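Local coordinates for protein 2-hydroxyethylphosphonate dioxygenase (PDB 4YAR) that uses a non-heme iron centre to convert 2-hydroxyethylphosphonate and dioxygen into hydroxymethylphosphonate and formate during bialaphos biosynthesis, at residues Arg69-Val74 / Ala102-Arg107; Ala240-Thr245 / Leu283-Arg288; Thr303-Glu308 / Ser324-Ala329. The protein carries 1 engineered substitution. All coordinates share one frame; numbering follows the deposited sequence.

Contact 1 (Arg69-Val74 / Ala102-Arg107); sequences RNLTVV and AAPEGR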
loop_
_atom_site.group_PDB
_atom_site.type_symbol
_atom_site.label_atom_id
_atom_site.label_comp_id
_atom_site.label_asym_id
_atom_site.label_seq_id
_atom_site.Cartn_x
_atom_site.Cartn_y
_atom_site.Cartn_z
ATOM N N ARG A 69 -5.274 -12.159 -13.885
ATOM C CA ARG A 69 -4.481 -11.837 -15.044
ATOM C C ARG A 69 -5.294 -10.886 -15.941
ATOM O O ARG A 69 -6.473 -11.101 -16.230
ATOM C CB ARG A 69 -4.019 -13.108 -15.747
ATOM C CG ARG A 69 -2.918 -12.893 -16.768
ATOM C CD ARG A 69 -2.188 -14.193 -17.095
ATOM N NE ARG A 69 -1.854 -14.266 -18.520
ATOM C CZ ARG A 69 -2.625 -14.811 -19.470
ATOM N NH1 ARG A 69 -3.804 -15.351 -19.172
ATOM N NH2 ARG A 69 -2.214 -14.811 -20.733
ATOM N N ASN A 70 -4.640 -9.802 -16.313
ATOM C CA ASN A 70 -5.217 -8.771 -17.176
ATOM C C ASN A 70 -6.346 -8.008 -16.552
ATOM O O ASN A 70 -7.090 -7.334 -17.267
ATOM C CB ASN A 70 -5.609 -9.344 -18.553
ATOM C CG ASN A 70 -4.393 -9.892 -19.266
ATOM O OD1 ASN A 70 -3.385 -9.216 -19.339
ATOM N ND2 ASN A 70 -4.441 -11.147 -19.683
ATOM N N LEU A 71 -6.524 -8.112 -15.233
ATOM C CA LEU A 71 -7.560 -7.304 -14.602
ATOM C C LEU A 71 -7.217 -5.884 -14.861
ATOM O O LEU A 71 -6.062 -5.526 -14.788
ATOM C CB LEU A 71 -7.656 -7.510 -13.066
ATOM C CG LEU A 71 -8.708 -8.515 -12.591
ATOM C CD1 LEU A 71 -8.752 -9.774 -13.438
ATOM C CD2 LEU A 71 -8.430 -8.799 -11.129
ATOM N N THR A 72 -8.225 -5.066 -15.067
ATOM C CA THR A 72 -8.058 -3.631 -15.202
ATOM C C THR A 72 -8.944 -2.929 -14.161
ATOM O O THR A 72 -8.472 -2.087 -13.415
ATOM C CB THR A 72 -8.455 -3.131 -16.605
ATOM O OG1 THR A 72 -9.809 -3.553 -16.874
ATOM C CG2 THR A 72 -7.567 -3.742 -17.621
ATOM N N VAL A 73 -10.238 -3.206 -14.189
ATOM C CA VAL A 73 -11.218 -2.530 -13.334
ATOM C C VAL A 73 -12.157 -3.574 -12.777
ATOM O O VAL A 73 -12.574 -4.478 -13.499
ATOM C CB VAL A 73 -11.998 -1.446 -14.025
ATOM C CG1 VAL A 73 -13.189 -0.921 -13.163
ATOM C CG2 VAL A 73 -11.071 -0.310 -14.361
ATOM N N VAL A 74 -12.468 -3.447 -11.474
ATOM C CA VAL A 74 -13.475 -4.287 -10.795
ATOM C C VAL A 74 -14.437 -3.285 -10.174
ATOM O O VAL A 74 -13.989 -2.224 -9.689
ATOM C CB VAL A 74 -12.812 -5.098 -9.664
ATOM C CG1 VAL A 74 -13.875 -5.781 -8.827
ATOM C CG2 VAL A 74 -11.838 -6.100 -10.305
ATOM N N ALA A 102 -15.489 -2.598 -3.564
ATOM C CA ALA A 102 -14.885 -3.342 -4.632
ATOM C C ALA A 102 -13.412 -3.665 -4.473
ATOM O O ALA A 102 -12.585 -2.809 -4.123
ATOM C CB ALA A 102 -15.093 -2.625 -5.933
ATOM N N ALA A 103 -13.077 -4.897 -4.826
ATOM C CA ALA A 103 -11.710 -5.348 -4.833
ATOM C C ALA A 103 -11.542 -6.585 -5.701
ATOM O O ALA A 103 -12.522 -7.383 -5.769
ATOM C CB ALA A 103 -11.290 -5.638 -3.426
ATOM N N PRO A 104 -10.342 -6.788 -6.313
ATOM C CA PRO A 104 -10.154 -8.070 -6.996
ATOM C C PRO A 104 -10.394 -9.274 -6.061
ATOM O O PRO A 104 -10.190 -9.179 -4.850
ATOM C CB PRO A 104 -8.681 -8.037 -7.446
ATOM C CG PRO A 104 -8.283 -6.584 -7.457
ATOM C CD PRO A 104 -9.149 -5.917 -6.409
ATOM N N GLU A 105 -10.861 -10.388 -6.585
ATOM C CA GLU A 105 -11.200 -11.503 -5.723
ATOM C C GLU A 105 -9.956 -11.937 -4.974
ATOM O O GLU A 105 -8.861 -11.954 -5.524
ATOM C CB GLU A 105 -11.834 -12.655 -6.546
ATOM C CG GLU A 105 -12.522 -13.730 -5.704
ATOM C CD GLU A 105 -13.967 -14.009 -6.118
ATOM O OE1 GLU A 105 -14.676 -13.065 -6.542
ATOM O OE2 GLU A 105 -14.409 -15.177 -5.994
ATOM N N GLY A 106 -10.106 -12.199 -3.684
ATOM C CA GLY A 106 -8.951 -12.630 -2.886
ATOM C C GLY A 106 -8.231 -11.485 -2.192
ATOM O O GLY A 106 -7.621 -11.687 -1.148
ATOM N N ARG A 107 -8.328 -10.265 -2.729
ATOM C CA ARG A 107 -7.520 -9.157 -2.199
ATOM C C ARG A 107 -8.285 -8.530 -1.042
ATOM O O ARG A 107 -9.423 -8.901 -0.762
ATOM C CB ARG A 107 -7.214 -8.106 -3.251
ATOM C CG ARG A 107 -6.684 -8.604 -4.572
ATOM C CD ARG A 107 -5.167 -8.643 -4.729
ATOM N NE ARG A 107 -4.885 -9.099 -6.109
ATOM C CZ ARG A 107 -5.230 -10.312 -6.613
ATOM N NH1 ARG A 107 -5.852 -11.244 -5.891
ATOM N NH2 ARG A 107 -4.947 -10.621 -7.874
#

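Contact 2 (Ala240-Thr245 / Leu283-Arg288); sequences ARRAHT and LGFDYR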
loop_
_atom_site.group_PDB
_atom_site.type_symbol
_atom_site.label_atom_id
_atom_site.label_comp_id
_atom_site.label_asym_id
_atom_site.label_seq_id
_atom_site.Cartn_x
_atom_site.Cartn_y
_atom_site.Cartn_z
ATOM N N ALA A 240 30.546 -3.528 7.605
ATOM C CA ALA A 240 30.708 -4.937 8.039
ATOM C C ALA A 240 30.346 -5.948 6.987
ATOM O O ALA A 240 31.058 -6.952 6.751
ATOM C CB ALA A 240 29.954 -5.184 9.327
ATOM N N ARG A 241 29.272 -5.635 6.243
ATOM C CA ARG A 241 28.881 -6.454 5.168
ATOM C C ARG A 241 29.985 -6.661 4.162
ATOM O O ARG A 241 30.106 -7.742 3.599
ATOM C CB ARG A 241 27.627 -5.908 4.470
ATOM C CG ARG A 241 27.069 -6.814 3.413
ATOM C CD ARG A 241 25.931 -7.618 3.924
ATOM N NE ARG A 241 25.182 -8.361 2.891
ATOM C CZ ARG A 241 25.074 -9.685 2.852
ATOM N NH1 ARG A 241 25.809 -10.440 3.663
ATOM N NH2 ARG A 241 24.317 -10.269 1.947
ATOM N N ARG A 242 30.729 -5.610 3.889
ATOM C CA ARG A 242 31.787 -5.563 2.927
ATOM C C ARG A 242 33.170 -5.768 3.495
ATOM O O ARG A 242 34.150 -5.501 2.819
ATOM C CB ARG A 242 31.757 -4.218 2.228
ATOM C CG ARG A 242 30.435 -3.992 1.455
ATOM C CD ARG A 242 30.093 -2.569 1.153
ATOM N NE ARG A 242 28.917 -2.563 0.260
ATOM C CZ ARG A 242 27.665 -2.759 0.649
ATOM N NH1 ARG A 242 27.366 -2.905 1.918
ATOM N NH2 ARG A 242 26.698 -2.773 -0.266
ATOM N N ALA A 243 33.244 -6.276 4.709
ATOM C CA ALA A 243 34.512 -6.553 5.417
ATOM C C ALA A 243 35.381 -5.313 5.448
ATOM O O ALA A 243 36.615 -5.351 5.236
ATOM C CB ALA A 243 35.234 -7.721 4.775
ATOM N N HIS A 244 34.694 -4.223 5.733
ATOM C CA HIS A 244 35.331 -2.898 5.924
ATOM C C HIS A 244 35.091 -2.361 7.307
ATOM O O HIS A 244 34.080 -2.656 7.959
ATOM C CB HIS A 244 34.824 -1.882 4.878
ATOM C CG HIS A 244 35.641 -1.785 3.631
ATOM N ND1 HIS A 244 35.168 -2.182 2.397
ATOM C CD2 HIS A 244 36.865 -1.243 3.391
ATOM C CE1 HIS A 244 36.081 -1.971 1.470
ATOM N NE2 HIS A 244 37.105 -1.373 2.042
ATOM N N THR A 245 36.009 -1.481 7.758
ATOM C CA THR A 245 35.836 -0.661 8.947
ATOM C C THR A 245 35.674 0.788 8.496
ATOM O O THR A 245 35.905 1.088 7.329
ATOM C CB THR A 245 37.092 -0.699 9.886
ATOM O OG1 THR A 245 38.249 -0.180 9.177
ATOM C CG2 THR A 245 37.349 -2.168 10.356
ATOM N N LEU A 283 32.354 1.937 -2.467
ATOM C CA LEU A 283 32.048 0.639 -1.802
ATOM C C LEU A 283 30.885 -0.161 -2.347
ATOM O O LEU A 283 30.676 -1.353 -1.995
ATOM C CB LEU A 283 31.806 0.900 -0.319
ATOM C CG LEU A 283 32.987 1.421 0.525
ATOM C CD1 LEU A 283 32.987 0.579 1.803
ATOM C CD2 LEU A 283 34.355 1.265 -0.096
ATOM N N GLY A 284 30.112 0.463 -3.239
ATOM C CA GLY A 284 29.037 -0.263 -3.899
ATOM C C GLY A 284 27.730 -0.257 -3.108
ATOM O O GLY A 284 27.081 -1.305 -2.986
ATOM N N PHE A 285 27.331 0.883 -2.561
ATOM C CA PHE A 285 26.030 1.015 -1.937
ATOM C C PHE A 285 25.327 2.318 -2.314
ATOM O O PHE A 285 25.951 3.232 -2.847
ATOM C CB PHE A 285 26.100 0.826 -0.381
ATOM C CG PHE A 285 26.818 1.895 0.349
ATOM C CD1 PHE A 285 26.192 3.089 0.671
ATOM C CD2 PHE A 285 28.115 1.669 0.844
ATOM C CE1 PHE A 285 26.867 4.074 1.367
ATOM C CE2 PHE A 285 28.763 2.652 1.552
ATOM C CZ PHE A 285 28.168 3.844 1.802
ATOM N N ASP A 286 24.032 2.372 -2.027
ATOM C CA ASP A 286 23.198 3.545 -2.335
ATOM C C ASP A 286 23.095 4.463 -1.112
ATOM O O ASP A 286 22.512 4.135 -0.081
ATOM C CB ASP A 286 21.834 3.050 -2.761
ATOM C CG ASP A 286 20.930 4.173 -3.260
ATOM O OD1 ASP A 286 21.145 5.395 -3.041
ATOM O OD2 ASP A 286 19.977 3.801 -3.950
ATOM N N TYR A 287 23.735 5.631 -1.224
ATOM C CA TYR A 287 23.780 6.556 -0.151
ATOM C C TYR A 287 22.412 7.064 0.292
ATOM O O TYR A 287 22.258 7.485 1.425
ATOM C CB TYR A 287 24.695 7.792 -0.538
ATOM C CG TYR A 287 23.990 8.751 -1.501
ATOM C CD1 TYR A 287 23.867 8.460 -2.880
ATOM C CD2 TYR A 287 23.323 9.885 -1.020
ATOM C CE1 TYR A 287 23.195 9.324 -3.727
ATOM C CE2 TYR A 287 22.591 10.738 -1.888
ATOM C CZ TYR A 287 22.563 10.477 -3.214
ATOM O OH TYR A 287 21.796 11.275 -4.050
ATOM N N ARG A 288 21.417 6.999 -0.585
ATOM C CA ARG A 288 20.120 7.598 -0.258
ATOM C C ARG A 288 19.433 7.037 1.015
ATOM O O ARG A 288 18.742 7.758 1.751
ATOM C CB ARG A 288 19.215 7.613 -1.500
ATOM C CG ARG A 288 19.758 8.399 -2.619
ATOM C CD ARG A 288 18.977 8.281 -3.916
ATOM N NE ARG A 288 18.992 6.943 -4.397
ATOM C CZ ARG A 288 18.336 6.490 -5.430
ATOM N NH1 ARG A 288 18.459 5.217 -5.720
ATOM N NH2 ARG A 288 17.562 7.274 -6.186
HETATM O O HOH W 1 27.789 -3.783 -2.924
#

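Contact 3 (Thr303-Glu308 / Ser324-Ala329); sequences TWTTIE and SMASAA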
loop_
_atom_site.group_PDB
_atom_site.type_symbol
_atom_site.label_atom_id
_atom_site.label_comp_id
_atom_site.label_asym_id
_atom_site.label_seq_id
_atom_site.Cartn_x
_atom_site.Cartn_y
_atom_site.Cartn_z
ATOM N N THR A 303 -0.750 13.417 11.983
ATOM C CA THR A 303 -1.325 13.232 10.639
ATOM C C THR A 303 -2.758 13.763 10.568
ATOM O O THR A 303 -3.353 13.959 9.449
ATOM C CB THR A 303 -1.363 11.757 10.249
ATOM O OG1 THR A 303 -2.119 11.056 11.238
ATOM C CG2 THR A 303 -0.011 11.210 10.224
ATOM N N TRP A 304 -3.342 13.925 11.728
ATOM C CA TRP A 304 -4.738 14.372 11.827
ATOM C C TRP A 304 -5.067 15.477 10.819
ATOM O O TRP A 304 -4.404 16.523 10.793
ATOM C CB TRP A 304 -4.984 14.915 13.185
ATOM C CG TRP A 304 -6.455 15.101 13.561
ATOM C CD1 TRP A 304 -7.218 16.226 13.417
ATOM C CD2 TRP A 304 -7.301 14.107 14.124
ATOM N NE1 TRP A 304 -8.491 15.994 13.922
ATOM C CE2 TRP A 304 -8.567 14.690 14.330
ATOM C CE3 TRP A 304 -7.116 12.753 14.476
ATOM C CZ2 TRP A 304 -9.620 13.994 14.902
ATOM C CZ3 TRP A 304 -8.169 12.069 15.032
ATOM C CH2 TRP A 304 -9.407 12.687 15.242
ATOM N N THR A 305 -6.139 15.313 10.067
ATOM C CA THR A 305 -6.528 16.300 9.049
ATOM C C THR A 305 -8.012 16.672 9.261
ATOM O O THR A 305 -8.902 15.812 9.207
ATOM C CB THR A 305 -6.331 15.772 7.654
ATOM O OG1 THR A 305 -4.952 15.480 7.469
ATOM C CG2 THR A 305 -6.776 16.705 6.573
ATOM N N THR A 306 -8.239 17.951 9.550
ATOM C CA THR A 306 -9.599 18.416 9.865
ATOM C C THR A 306 -10.343 18.729 8.576
ATOM O O THR A 306 -9.763 18.845 7.513
ATOM C CB THR A 306 -9.603 19.709 10.706
ATOM O OG1 THR A 306 -8.973 20.760 9.965
ATOM C CG2 THR A 306 -8.884 19.519 11.993
ATOM N N ILE A 307 -11.657 18.913 8.699
ATOM C CA ILE A 307 -12.454 19.390 7.576
ATOM C C ILE A 307 -11.843 20.687 6.995
ATOM O O ILE A 307 -11.725 20.855 5.777
ATOM C CB ILE A 307 -13.873 19.643 8.063
ATOM C CG1 ILE A 307 -14.539 18.289 8.430
ATOM C CG2 ILE A 307 -14.703 20.248 7.004
ATOM C CD1 ILE A 307 -15.492 18.400 9.609
ATOM N N GLU A 308 -11.491 21.591 7.871
ATOM C CA GLU A 308 -10.973 22.872 7.448
ATOM C C GLU A 308 -9.639 22.727 6.775
ATOM O O GLU A 308 -9.399 23.392 5.750
ATOM C CB GLU A 308 -10.885 23.852 8.603
ATOM C CG GLU A 308 -12.274 24.337 8.971
ATOM C CD GLU A 308 -12.316 25.273 10.170
ATOM O OE1 GLU A 308 -11.577 25.030 11.171
ATOM O OE2 GLU A 308 -13.119 26.240 10.100
ATOM N N SER A 324 -7.467 17.146 -0.026
ATOM C CA SER A 324 -6.661 16.127 0.624
ATOM C C SER A 324 -7.240 15.515 1.842
ATOM O O SER A 324 -7.779 16.194 2.690
ATOM C CB SER A 324 -5.301 16.722 1.030
ATOM O OG SER A 324 -4.644 17.345 -0.086
ATOM N N MET A 325 -7.102 14.195 1.936
ATOM C CA MET A 325 -7.298 13.503 3.199
ATOM C C MET A 325 -5.957 13.442 3.880
ATOM O O MET A 325 -4.945 13.946 3.333
ATOM C CB MET A 325 -7.826 12.075 3.041
ATOM C CG MET A 325 -9.080 11.988 2.300
ATOM S SD MET A 325 -9.626 10.260 2.399
ATOM C CE MET A 325 -11.051 10.454 1.251
ATOM N N ALA A 326 -5.957 12.982 5.127
ATOM C CA ALA A 326 -4.720 12.790 5.851
ATOM C C ALA A 326 -3.646 11.988 5.092
ATOM O O ALA A 326 -3.946 11.026 4.360
ATOM C CB ALA A 326 -5.027 12.188 7.173
ATOM N N SER A 327 -2.374 12.338 5.342
ATOM C CA SER A 327 -1.220 11.626 4.756
ATOM C C SER A 327 -0.075 11.561 5.773
ATOM O O SER A 327 -0.066 12.286 6.775
ATOM C CB SER A 327 -0.711 12.285 3.473
ATOM O OG SER A 327 -0.287 13.619 3.681
ATOM N N ALA A 328 0.909 10.725 5.459
ATOM C CA ALA A 328 2.035 10.557 6.324
ATOM C C ALA A 328 3.245 10.316 5.461
ATOM O O ALA A 328 3.228 9.409 4.670
ATOM C CB ALA A 328 1.802 9.385 7.247
ATOM N N ALA A 329 4.282 11.153 5.562
ATOM C CA ALA A 329 5.524 10.922 4.770
ATOM C C ALA A 329 6.254 9.623 5.068
ATOM O O ALA A 329 6.967 9.127 4.200
ATOM C CB ALA A 329 6.479 12.107 4.923
HETATM O O HOH W 2 -1.824 14.401 7.213
#

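Contact 1 (Arg69-Val74 / Ala102-Arg107)
Leu71 and Val74 meet Ala102, Ala103 and Pro104 by van der Waals contact alone, and the two segments share no hydrogen bond. Some of the touches are between hydrocarbon groups. A methyl of Leu71 reaches the pyrrolidine ring, CD2 lying 3.8 Å from CB of Pro104, with the two side chains meeting at a slant. Val74 stands with its branches astride the Ala103-Pro104 link, CG2 coming within 4.2 Å of CA of Pro104.

Other touches set a methyl against a carbonyl oxygen. CG1 of Val74 packs 3.7 Å from O of Ala103; the first torsion (chi1 171°) places CG1 trans to the amide nitrogen, and the beta-branch thereby covers both residues at once. Ala102, buried, offers just a methyl group, whose CB sits 3.9 Å from O of Val74; so small a side chain suits a place close against the strand backbone.

A polar bond shapes the second segment from within. Pro104 to Arg107 form a type II beta turn, closed by N of Arg107 bonding to O of Pro104 at 3.0 Å. Glu105 and Gly106 are its corners; Gly106, with phi 93°, takes the third position, where the absence of a CB avoids crowding against the carbonyl oxygen of Glu105.

A face contact also lies within this segment: CB of Pro104 is 4.1 Å above the guanidinium plane of Arg107. Arg107 touches Asp66 as well, and these two residues make a cadmium site in this crystal.

Trp387 touches Leu71, Val74 and Pro104, completing the apolar cluster. Strand 73-76 is the edge of a seven-stranded antiparallel sheet, whereas residues 102-107 join strands 93-100 and 111-115 of the other sheet. The arrangement belongs to the junction between the two cupin-type beta domains of this bicupin enzyme.

Contact 2 (Ala240-Thr245 / Leu283-Arg288)
Arg242 reaches across to Leu283 and Gly284, where its guanidinium donates two hydrogen bonds to successive backbone carbonyls. NE meets O of Leu283 at 3.1 Å, with a bent N-H...O angle of 137°. NH2 reaches O of Gly284, also at 3.1 Å but straighter at 150°; both donors stand above the carbonyl planes. A water accepts a further bond from NH2 of Arg242 and donates to O of Gly284, closing a small polar ring. NH1 turns back to Phe238 O, in the last turn of helix 231-241, just before it. An extended chain from CG to NE supplies the needed span.

Apolar contacts flank these bonds. CB of Phe285 lies over one guanidinium face, toward its rim, 3.6 Å above the plane, and the aromatic ring stands steeply to that plane. Across the way, CD1 of Leu283 packs over the His244 ring in a CH-pi contact, 4.0 Å from the centroid.

Both helices end here, within the second Cro/C1-type region, which probably holds a helix-turn-helix motif. Ala243, at positive phi, is the C-prime residue of a Schellman motif terminating helix 231-241, while Gly284 (phi 87°) takes a left-handed conformation that suits glycine after helix 270-283. Phe238 O and Leu283 O lie at these carboxyl-terminal ends, where the negative ends of the helix dipoles would probably strengthen their bonds to the cation.

Contact 3 (Thr303-Glu308 / Ser324-Ala329)
Thr305 faces Ala326 with its hydroxyl side, OG1 lying 3.1 Å from CA and 3.3 Å from CB of the alanine. The methyl branch points elsewhere: chi1 of -61° sets OG1 beside the backbone N and CG2 trans to it, and CG2 lies 4.0 Å from O of Ser324, so that the two branches reach Ala326 and Ser324. The hydroxyl is held by a bond to the carbonyl oxygen of Thr303, two residues back: OG1 of Thr305 donates to O of Thr303 at 3.0 Å, which fixes its rotation. That oxygen also takes a bond from a water at 2.7 Å, and the same water accepts from the amide of Ser327, forming a one-molecule bridge between the segments.

The methyl of Ala326 lies against both atoms of the threonine bond, CB being 3.3 Å from Thr305 OG1 and equally far from Thr303 O. The Ala326 amide bonds to the side chain of Ser173, while the backbone of Thr305 pairs with that same serine. Strand 173-176 is an edge of the six-stranded sheet and strand 320-324 belongs to the seven-stranded one; the contact therefore lies where the two beta domains of the bicupin fold meet. The chain of residues 303-308 runs across this border before entering helix 307-312. The Thr306 side chain caps a backbone N of its first turn, while the Thr306 amide bonds to the Asp309 carboxylate, the reciprocal pair of a capping box.

Thr303 is turned the other way along the partner segment. Its methyl, CG2, approaches O of Ser327 to 3.6 Å and meets CB of Ala328 at 3.9 Å, methyl against methyl. Its hydroxyl makes a weak bond with the amide of Val175, in the strand that holds the engineered His176.

The three contacts follow one another along the chain without overlapping or touching. Contacts 1 and 3 both join parts of the two beta domains, yet their centres are 28 Å apart. Contact 2 belongs to the second helix-turn-helix-type region, on the opposite side of the chain's centre from contact 1, with centres 41 Å apart; its nearest atoms come within about 12 Å of contact 3. Between side chains, Thr303 of contact 3 is about 8 Å from the engineered His176 of the substrate site, and Ala103 of contact 1 about 12 Å from substrate-binding Tyr98. The Pro104 side chain is about 7 Å from a cadmium ion and that of Ala328 about 5 Å from a sodium ion, whereas contact 2 lies far from the substrate and metal residues.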